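Local coordinates for protein putative hydrolase (Acinetobacter sp. NBRC 100985, PDB 4XUK) that probably hydrolyses organophosphate triesters and lactones at a two-zinc centre of the metallo-beta-lactamase superfamily, at residues G22-S27 with T56-F61; D218-H223 with P264-P269. The protein carries 2 engineered substitutions. One frame throughout, in Å; residues are numbered along the deposited sequence.

Both contacts are buried and their centres lie about 8 Å apart. Contact 1 pairs neighbouring strands 14-26 and 54-64 of one sheet, and backbone hydrogen bonds carry it. Contact 2 brings together two irregular loops that follow strands 211-215 and 260-262 of the other sheet; there metal ligation, a bridging water and ring packing replace direct hydrogen bonds. The two meet at Asn-59, whose backbone N lies 2.7 Å from Pro-264 O, a probable hydrogen bond. His-265 ties them again, since it donates from ND1 to Ser-57 O and binds zinc through NE2, so strand 54-64 both pairs with strand 14-26 and backs the loop that carries a zinc ligand.

Contact 1: G22-S27 with T56-F61; sequences GTNFMS and TSINAF
Asn-24 and Thr-56 form an antiparallel hydrogen-bonded pair, with Asn-24 N to Thr-56 O at 2.8 Å and Thr-56 N to Asn-24 O also at 2.8 Å. One further bond, from Ile-58 N to Gly-22 O at 3.0 Å, extends the register; it is bent to 151° at the hydrogen. Beyond these bonds, the side chains sort onto two faces. On the face of Asn-24, Thr-56 and Ile-58, the ethyl branch of Ile-58 carries CD1 against the asparagine amide, 3.6 Å from ND2, the two side chains meeting at a slant. Ile-58 CG1 stands anti to the carbonyl carbon (chi1 -59°), and CD1 then turns back to 3.4 Å from Gly-22 O. The other end of the amide is engaged too: Asn-24 OD1 is hydrogen-bonded to His-83. Met-26 has CG wedged between its backbone N and carbonyl carbon (chi1 61°), and the chain then runs extended across Thr-56 at about a right angle, its CE reaching 3.2 Å from Thr-56 OG1. That hydroxyl is hydrogen-bonded to Val-54 O. On the opposite face, Thr-23 and Ser-57 form a non-hydrogen-bonded pair whose hydroxyls are joined by one water, 2.8 Å from Thr-23 OG1 and 2.6 Å from Ser-57 OG. Asp-291 and His-288 of the second subunit hydrogen-bond to these same two hydroxyls, respectively, placing this face at the dimer interface. The arrangement is an antiparallel strand pair within one of the two mixed sheets of the alpha-beta/beta-alpha metallo-beta-lactamase fold.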
ATOM      1  N   GLY A  22      11.010  -8.984   5.088  1.00 18.81           N
ATOM      2  CA  GLY A  22      12.061  -7.986   5.005  1.00 18.70           C
ATOM      3  C   GLY A  22      12.072  -7.378   3.622  1.00 20.61           C
ATOM      4  O   GLY A  22      11.225  -7.724   2.785  1.00 17.40           O
ATOM      5  N   THR A  23      13.037  -6.495   3.380  1.00 19.41           N
ATOM      6  CA  THR A  23      13.117  -5.755   2.130  1.00 19.57           C
ATOM      7  C   THR A  23      14.534  -5.820   1.569  1.00 22.15           C
ATOM      8  O   THR A  23      15.498  -5.510   2.276  1.00 21.46           O
ATOM      9  CB  THR A  23      12.741  -4.287   2.352  1.00 23.02           C
ATOM     10  OG1 THR A  23      11.462  -4.211   2.992  1.00 22.41           O
ATOM     11  CG2 THR A  23      12.672  -3.556   1.031  1.00 21.71           C
ATOM     12  N   ASN A  24      14.669  -6.215   0.324  1.00 22.67           N
ATOM     13  CA  ASN A  24      15.941  -6.114  -0.343  1.00 25.07           C
ATOM     14  C   ASN A  24      16.083  -4.925  -1.256  1.00 25.94           C
ATOM     15  O   ASN A  24      15.122  -4.388  -1.685  1.00 21.55           O
ATOM     16  CB  ASN A  24      16.266  -7.336  -1.141  1.00 27.48           C
ATOM     17  CG  ASN A  24      16.531  -8.533  -0.288  1.00 33.93           C
ATOM     18  OD1 ASN A  24      16.863  -8.462   0.853  1.00 38.10           O
ATOM     19  ND2 ASN A  24      16.356  -9.640  -0.871  1.00 39.47           N
ATOM     20  N   PHE A  25      17.321  -4.579  -1.580  1.00 25.12           N
ATOM     21  CA  PHE A  25      17.578  -3.542  -2.578  1.00 23.35           C
ATOM     22  C   PHE A  25      18.537  -4.090  -3.629  1.00 25.73           C
ATOM     23  O   PHE A  25      19.754  -4.033  -3.461  1.00 27.41           O
ATOM     24  CB  PHE A  25      18.139  -2.280  -1.914  1.00 25.32           C
ATOM     25  CG  PHE A  25      17.171  -1.616  -0.975  1.00 28.35           C
ATOM     26  CD1 PHE A  25      17.080  -2.024   0.346  1.00 22.62           C
ATOM     27  CD2 PHE A  25      16.346  -0.594  -1.419  1.00 27.33           C
ATOM     28  CE1 PHE A  25      16.180  -1.429   1.208  1.00 27.03           C
ATOM     29  CE2 PHE A  25      15.445   0.012  -0.557  1.00 28.07           C
ATOM     30  CZ  PHE A  25      15.363  -0.414   0.762  1.00 25.42           C
ATOM     31  N   MET A  26      17.986  -4.641  -4.704  1.00 24.27           N
ATOM     32  CA  MET A  26      18.804  -5.357  -5.678  1.00 25.23           C
ATOM     33  C   MET A  26      19.347  -4.467  -6.794  1.00 24.53           C
ATOM     34  O   MET A  26      18.822  -3.384  -7.060  1.00 21.13           O
ATOM     35  CB  MET A  26      18.043  -6.558  -6.249  1.00 28.22           C
ATOM     36  CG  MET A  26      16.770  -6.222  -6.985  1.00 27.41           C
ATOM     37  SD  MET A  26      15.825  -7.702  -7.471  1.00 31.34           S
ATOM     38  CE  MET A  26      14.377  -6.901  -8.176  1.00 27.55           C
ATOM     39  N   SER A  27      20.423  -4.912  -7.430  1.00 22.16           N
ATOM     40  CA  SER A  27      21.008  -4.155  -8.531  1.00 23.46           C
ATOM     41  C   SER A  27      20.049  -4.089  -9.713  1.00 20.52           C
ATOM     42  O   SER A  27      19.455  -5.091 -10.073  1.00 21.26           O
ATOM     43  CB  SER A  27      22.311  -4.819  -8.985  1.00 24.13           C
ATOM     44  OG  SER A  27      22.868  -4.104 -10.072  1.00 23.42           O
ATOM     45  N   THR A  56      12.679  -4.302  -3.067  1.00 18.30           N
ATOM     46  CA  THR A  56      11.934  -5.515  -3.363  1.00 17.27           C
ATOM     47  C   THR A  56      11.519  -6.183  -2.065  1.00 17.73           C
ATOM     48  O   THR A  56      12.371  -6.579  -1.266  1.00 17.16           O
ATOM     49  CB  THR A  56      12.792  -6.483  -4.188  1.00 19.78           C
ATOM     50  OG1 THR A  56      13.225  -5.810  -5.377  1.00 21.68           O
ATOM     51  CG2 THR A  56      12.000  -7.739  -4.562  1.00 17.15           C
ATOM     52  N   SER A  57      10.211  -6.280  -1.844  1.00 17.74           N
ATOM     53  CA  SER A  57       9.697  -6.947  -0.653  1.00 18.29           C
ATOM     54  C   SER A  57       9.930  -8.454  -0.745  1.00 18.31           C
ATOM     55  O   SER A  57      10.058  -9.017  -1.842  1.00 16.34           O
ATOM     56  CB  SER A  57       8.205  -6.671  -0.477  1.00 14.23           C
ATOM     57  OG  SER A  57       7.937  -5.296  -0.295  1.00 18.27           O
ATOM     58  N   ILE A  58       9.988  -9.091   0.419  1.00 17.38           N
ATOM     59  CA  ILE A  58       9.933 -10.531   0.508  1.00 15.86           C
ATOM     60  C   ILE A  58       8.771 -10.814   1.451  1.00 15.82           C
ATOM     61  O   ILE A  58       8.821 -10.447   2.625  1.00 16.43           O
ATOM     62  CB  ILE A  58      11.235 -11.148   1.075  1.00 18.13           C
ATOM     63  CG1 ILE A  58      12.442 -10.797   0.208  1.00 20.89           C
ATOM     64  CG2 ILE A  58      11.101 -12.679   1.144  1.00 16.12           C
ATOM     65  CD1 ILE A  58      13.076  -9.456   0.547  1.00 24.86           C
ATOM     66  N   ASN A  59       7.707 -11.411   0.920  1.00 17.11           N
ATOM     67  CA  ASN A  59       6.507 -11.673   1.703  1.00 16.43           C
ATOM     68  C   ASN A  59       6.203 -13.183   1.819  1.00 18.41           C
ATOM     69  O   ASN A  59       6.718 -14.007   1.041  1.00 18.21           O
ATOM     70  CB  ASN A  59       5.293 -10.984   1.068  1.00 16.17           C
ATOM     71  CG  ASN A  59       5.566  -9.549   0.656  1.00 15.71           C
ATOM     72  OD1 ASN A  59       6.066  -8.743   1.436  1.00 18.86           O
ATOM     73  ND2 ASN A  59       5.199  -9.213  -0.567  1.00 14.05           N
ATOM     74  N   ALA A  60       5.375 -13.533   2.804  1.00 15.61           N
ATOM     75  CA  ALA A  60       4.758 -14.859   2.890  1.00 17.63           C
ATOM     76  C   ALA A  60       3.280 -14.642   3.198  1.00 19.33           C
ATOM     77  O   ALA A  60       2.890 -13.531   3.582  1.00 18.08           O
ATOM     78  CB  ALA A  60       5.402 -15.681   3.983  1.00 15.79           C
ATOM     79  N   PHE A  61       2.461 -15.688   3.058  1.00 16.94           N
ATOM     80  CA  PHE A  61       1.016 -15.550   3.279  1.00 17.84           C
ATOM     81  C   PHE A  61       0.418 -16.663   4.127  1.00 18.57           C
ATOM     82  O   PHE A  61       0.672 -17.851   3.880  1.00 17.85           O
ATOM     83  CB  PHE A  61       0.275 -15.460   1.929  1.00 19.38           C
ATOM     84  CG  PHE A  61       0.796 -14.368   1.044  1.00 18.64           C
ATOM     85  CD1 PHE A  61       0.365 -13.061   1.209  1.00 15.67           C
ATOM     86  CD2 PHE A  61       1.769 -14.638   0.088  1.00 16.68           C
ATOM     87  CE1 PHE A  61       0.872 -12.037   0.418  1.00 15.79           C
ATOM     88  CE2 PHE A  61       2.273 -13.635  -0.703  1.00 18.07           C
ATOM     89  CZ  PHE A  61       1.830 -12.322  -0.535  1.00 18.38           C
TER
HETATM   90  O   HOH W   1       9.099  -3.898   1.597  1.00 24.08           O

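Contact 2: D218-H223 with P264-P269; sequences DIVHSH and PHLPFP. With ZN (zinc ion), chain C; ZN (zinc ion), chain D.
The dinuclear zinc site of the metallo-beta-lactamase fold draws these two loops together, through the bridging carboxylate of Asp-218 and the imidazole of His-265. Asp-218 OD2 binds both metals, at 2.1 Å from the zinc ion of chain C and 2.4 Å from that of chain D, while His-265 NE2 binds the first at 2.2 Å. Asp-112 and His-113 complete its protein ligands; His-108, His-110 and His-197 hold the other. The carboxylate and imidazole planes are 47° apart, and Asp-218 OD1 comes 3.1 Å from His-265 CD2 and also lies against Pro-264 CG. Beside the metal centre, the His-221 ring runs alongside that of His-265, pointing the same way, with planes inclined by 32° and His-265 CD2 over one face of His-221. A water spans the loops, donating to Val-220 O and accepting from His-265 N, so the two backbones are coupled without a direct bond. Farther along, Leu-266 CD2 packs 4.0 Å from Val-220 CG1, the side chains meeting at about a right angle, and also sits over the backbone of Ser-222. His-223, with CG lodged between its backbone N and carbonyl carbon (chi1 63°), presents one ring face to Pro-267, whose CG makes a CH-pi contact 3.5 Å from the ring centroid. Behind Val-220 lies helix 240-257, through Arg-247 and Phe-251, whereas His-265 rests on Thr-56 and Ile-58 of strand 54-64; the pair of loops thus lies between contacts to helix 240-257 on the 218-223 side and to strand 54-64 on the 264-269 side.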
ATOM      1  N   ASP A 218       7.371 -16.769  -7.426  1.00 18.86           N
ATOM      2  CA  ASP A 218       8.370 -15.909  -8.045  1.00 19.45           C
ATOM      3  C   ASP A 218       8.332 -15.879  -9.573  1.00 18.00           C
ATOM      4  O   ASP A 218       9.372 -15.942 -10.221  1.00 19.21           O
ATOM      5  CB  ASP A 218       9.762 -16.331  -7.594  1.00 21.54           C
ATOM      6  CG  ASP A 218      10.084 -15.867  -6.197  1.00 19.54           C
ATOM      7  OD1 ASP A 218       9.155 -15.474  -5.453  1.00 15.42           O
ATOM      8  OD2 ASP A 218      11.272 -15.867  -5.854  1.00 17.31           O
ATOM      9  N   ILE A 219       7.141 -15.760 -10.146  1.00 17.31           N
ATOM     10  CA  ILE A 219       7.033 -15.549 -11.584  1.00 14.74           C
ATOM     11  C   ILE A 219       7.260 -14.069 -11.890  1.00 18.21           C
ATOM     12  O   ILE A 219       7.217 -13.650 -13.048  1.00 18.44           O
ATOM     13  CB  ILE A 219       5.664 -15.977 -12.110  1.00 17.83           C
ATOM     14  CG1 ILE A 219       4.560 -15.140 -11.458  1.00 19.85           C
ATOM     15  CG2 ILE A 219       5.436 -17.466 -11.831  1.00 18.93           C
ATOM     16  CD1 ILE A 219       3.183 -15.403 -12.031  1.00 19.58           C
ATOM     17  N   VAL A 220       7.502 -13.276 -10.843  1.00 16.53           N
ATOM     18  CA  VAL A 220       7.826 -11.862 -11.016  1.00 13.77           C
ATOM     19  C   VAL A 220       8.552 -11.289  -9.791  1.00 18.30           C
ATOM     20  O   VAL A 220       8.302 -11.719  -8.648  1.00 17.74           O
ATOM     21  CB  VAL A 220       6.556 -11.036 -11.394  1.00 17.73           C
ATOM     22  CG1 VAL A 220       5.694 -10.738 -10.165  1.00 15.72           C
ATOM     23  CG2 VAL A 220       6.955  -9.757 -12.095  1.00 19.35           C
ATOM     24  N   HIS A 221       9.444 -10.324 -10.021  1.00 16.38           N
ATOM     25  CA  HIS A 221      10.266  -9.767  -8.948  1.00 16.44           C
ATOM     26  C   HIS A 221      10.146  -8.254  -8.782  1.00 17.40           C
ATOM     27  O   HIS A 221      10.920  -7.647  -8.041  1.00 18.96           O
ATOM     28  CB  HIS A 221      11.734 -10.125  -9.162  1.00 16.67           C
ATOM     29  CG  HIS A 221      12.059 -11.542  -8.825  1.00 19.51           C
ATOM     30  ND1 HIS A 221      11.571 -12.606  -9.549  1.00 20.05           N
ATOM     31  CD2 HIS A 221      12.796 -12.075  -7.820  1.00 18.59           C
ATOM     32  CE1 HIS A 221      12.003 -13.735  -9.015  1.00 17.66           C
ATOM     33  NE2 HIS A 221      12.745 -13.439  -7.964  1.00 18.97           N
ATOM     34  N   SER A 222       9.183  -7.640  -9.459  1.00 17.62           N
ATOM     35  CA  SER A 222       9.083  -6.184  -9.447  1.00 15.96           C
ATOM     36  C   SER A 222       7.701  -5.768  -9.913  1.00 17.12           C
ATOM     37  O   SER A 222       7.105  -6.463 -10.737  1.00 16.52           O
ATOM     38  CB  SER A 222      10.158  -5.596 -10.380  1.00 21.31           C
ATOM     39  OG  SER A 222       9.999  -6.065 -11.717  1.00 19.37           O
ATOM     40  N   HIS A 223       7.178  -4.657  -9.389  1.00 15.54           N
ATOM     41  CA  HIS A 223       5.912  -4.131  -9.886  1.00 17.31           C
ATOM     42  C   HIS A 223       6.163  -3.086 -10.959  1.00 17.75           C
ATOM     43  O   HIS A 223       5.224  -2.459 -11.455  1.00 17.26           O
ATOM     44  CB  HIS A 223       5.076  -3.512  -8.747  1.00 17.19           C
ATOM     45  CG  HIS A 223       5.729  -2.334  -8.092  1.00 19.45           C
ATOM     46  ND1 HIS A 223       6.972  -2.411  -7.501  1.00 19.11           N
ATOM     47  CD2 HIS A 223       5.319  -1.051  -7.944  1.00 19.21           C
ATOM     48  CE1 HIS A 223       7.302  -1.227  -7.019  1.00 21.06           C
ATOM     49  NE2 HIS A 223       6.317  -0.382  -7.277  1.00 20.26           N
ATOM     50  N   PRO A 264       5.077 -13.032  -3.365  1.00 14.47           N
ATOM     51  CA  PRO A 264       6.138 -12.832  -2.377  1.00 14.93           C
ATOM     52  C   PRO A 264       7.063 -11.656  -2.706  1.00 16.27           C
ATOM     53  O   PRO A 264       7.654 -11.110  -1.772  1.00 15.95           O
ATOM     54  CB  PRO A 264       6.922 -14.158  -2.421  1.00 17.69           C
ATOM     55  CG  PRO A 264       6.644 -14.720  -3.767  1.00 16.65           C
ATOM     56  CD  PRO A 264       5.213 -14.320  -4.064  1.00 15.93           C
ATOM     57  N   HIS A 265       7.182 -11.265  -3.976  1.00 16.85           N
ATOM     58  CA  HIS A 265       8.086 -10.158  -4.329  1.00 15.24           C
ATOM     59  C   HIS A 265       7.442  -8.905  -4.923  1.00 18.03           C
ATOM     60  O   HIS A 265       8.117  -8.146  -5.623  1.00 16.04           O
ATOM     61  CB  HIS A 265       9.191 -10.660  -5.271  1.00 17.88           C
ATOM     62  CG  HIS A 265      10.120 -11.632  -4.624  1.00 17.88           C
ATOM     63  ND1 HIS A 265      10.569 -11.475  -3.333  1.00 20.46           N
ATOM     64  CD2 HIS A 265      10.670 -12.784  -5.085  1.00 16.45           C
ATOM     65  CE1 HIS A 265      11.359 -12.492  -3.023  1.00 17.25           C
ATOM     66  NE2 HIS A 265      11.440 -13.289  -4.071  1.00 20.17           N
ATOM     67  N   LEU A 266       6.156  -8.679  -4.660  1.00 16.44           N
ATOM     68  CA  LEU A 266       5.540  -7.397  -5.014  1.00 15.35           C
ATOM     69  C   LEU A 266       5.391  -6.599  -3.717  1.00 16.40           C
ATOM     70  O   LEU A 266       5.415  -7.189  -2.634  1.00 16.33           O
ATOM     71  CB  LEU A 266       4.199  -7.614  -5.741  1.00 16.30           C
ATOM     72  CG  LEU A 266       4.369  -8.274  -7.112  1.00 18.93           C
ATOM     73  CD1 LEU A 266       3.036  -8.534  -7.825  1.00 17.42           C
ATOM     74  CD2 LEU A 266       5.282  -7.444  -7.981  1.00 19.67           C
ATOM     75  N   PRO A 267       5.292  -5.256  -3.808  1.00 16.38           N
ATOM     76  CA  PRO A 267       5.331  -4.418  -2.600  1.00 15.39           C
ATOM     77  C   PRO A 267       4.343  -4.838  -1.520  1.00 17.67           C
ATOM     78  O   PRO A 267       3.124  -4.896  -1.781  1.00 16.27           O
ATOM     79  CB  PRO A 267       4.986  -3.027  -3.138  1.00 18.42           C
ATOM     80  CG  PRO A 267       5.570  -3.038  -4.535  1.00 22.22           C
ATOM     81  CD  PRO A 267       5.296  -4.443  -5.040  1.00 15.26           C
ATOM     82  N   PHE A 268       4.869  -5.140  -0.330  1.00 15.89           N
ATOM     83  CA  PHE A 268       4.039  -5.550   0.808  1.00 19.27           C
ATOM     84  C   PHE A 268       2.829  -4.645   0.957  1.00 18.54           C
ATOM     85  O   PHE A 268       2.961  -3.416   0.898  1.00 20.02           O
ATOM     86  CB  PHE A 268       4.851  -5.547   2.111  1.00 16.92           C
ATOM     87  CG  PHE A 268       4.043  -5.930   3.317  1.00 18.40           C
ATOM     88  CD1 PHE A 268       3.908  -7.263   3.675  1.00 16.67           C
ATOM     89  CD2 PHE A 268       3.399  -4.959   4.078  1.00 20.31           C
ATOM     90  CE1 PHE A 268       3.156  -7.620   4.764  1.00 17.01           C
ATOM     91  CE2 PHE A 268       2.639  -5.311   5.179  1.00 16.45           C
ATOM     92  CZ  PHE A 268       2.523  -6.633   5.524  1.00 19.35           C
ATOM     93  N   PRO A 269       1.641  -5.229   1.185  1.00 19.29           N
ATOM     94  CA  PRO A 269       1.305  -6.638   1.458  1.00 16.33           C
ATOM     95  C   PRO A 269       1.435  -7.612   0.285  1.00 18.46           C
ATOM     96  O   PRO A 269       1.335  -8.825   0.521  1.00 19.76           O
ATOM     97  CB  PRO A 269      -0.159  -6.562   1.912  1.00 19.85           C
ATOM     98  CG  PRO A 269      -0.676  -5.303   1.323  1.00 21.56           C
ATOM     99  CD  PRO A 269       0.474  -4.350   1.346  1.00 17.03           C
TER
HETATM  100 ZN    ZN C 401      12.135 -15.392  -3.961  1.00 20.00          ZN
HETATM  101 ZN    ZN D 402      13.039 -17.530  -6.022  1.00 20.00          ZN
HETATM  102  O   HOH W   2       6.453 -12.342  -6.653  1.00 16.37           O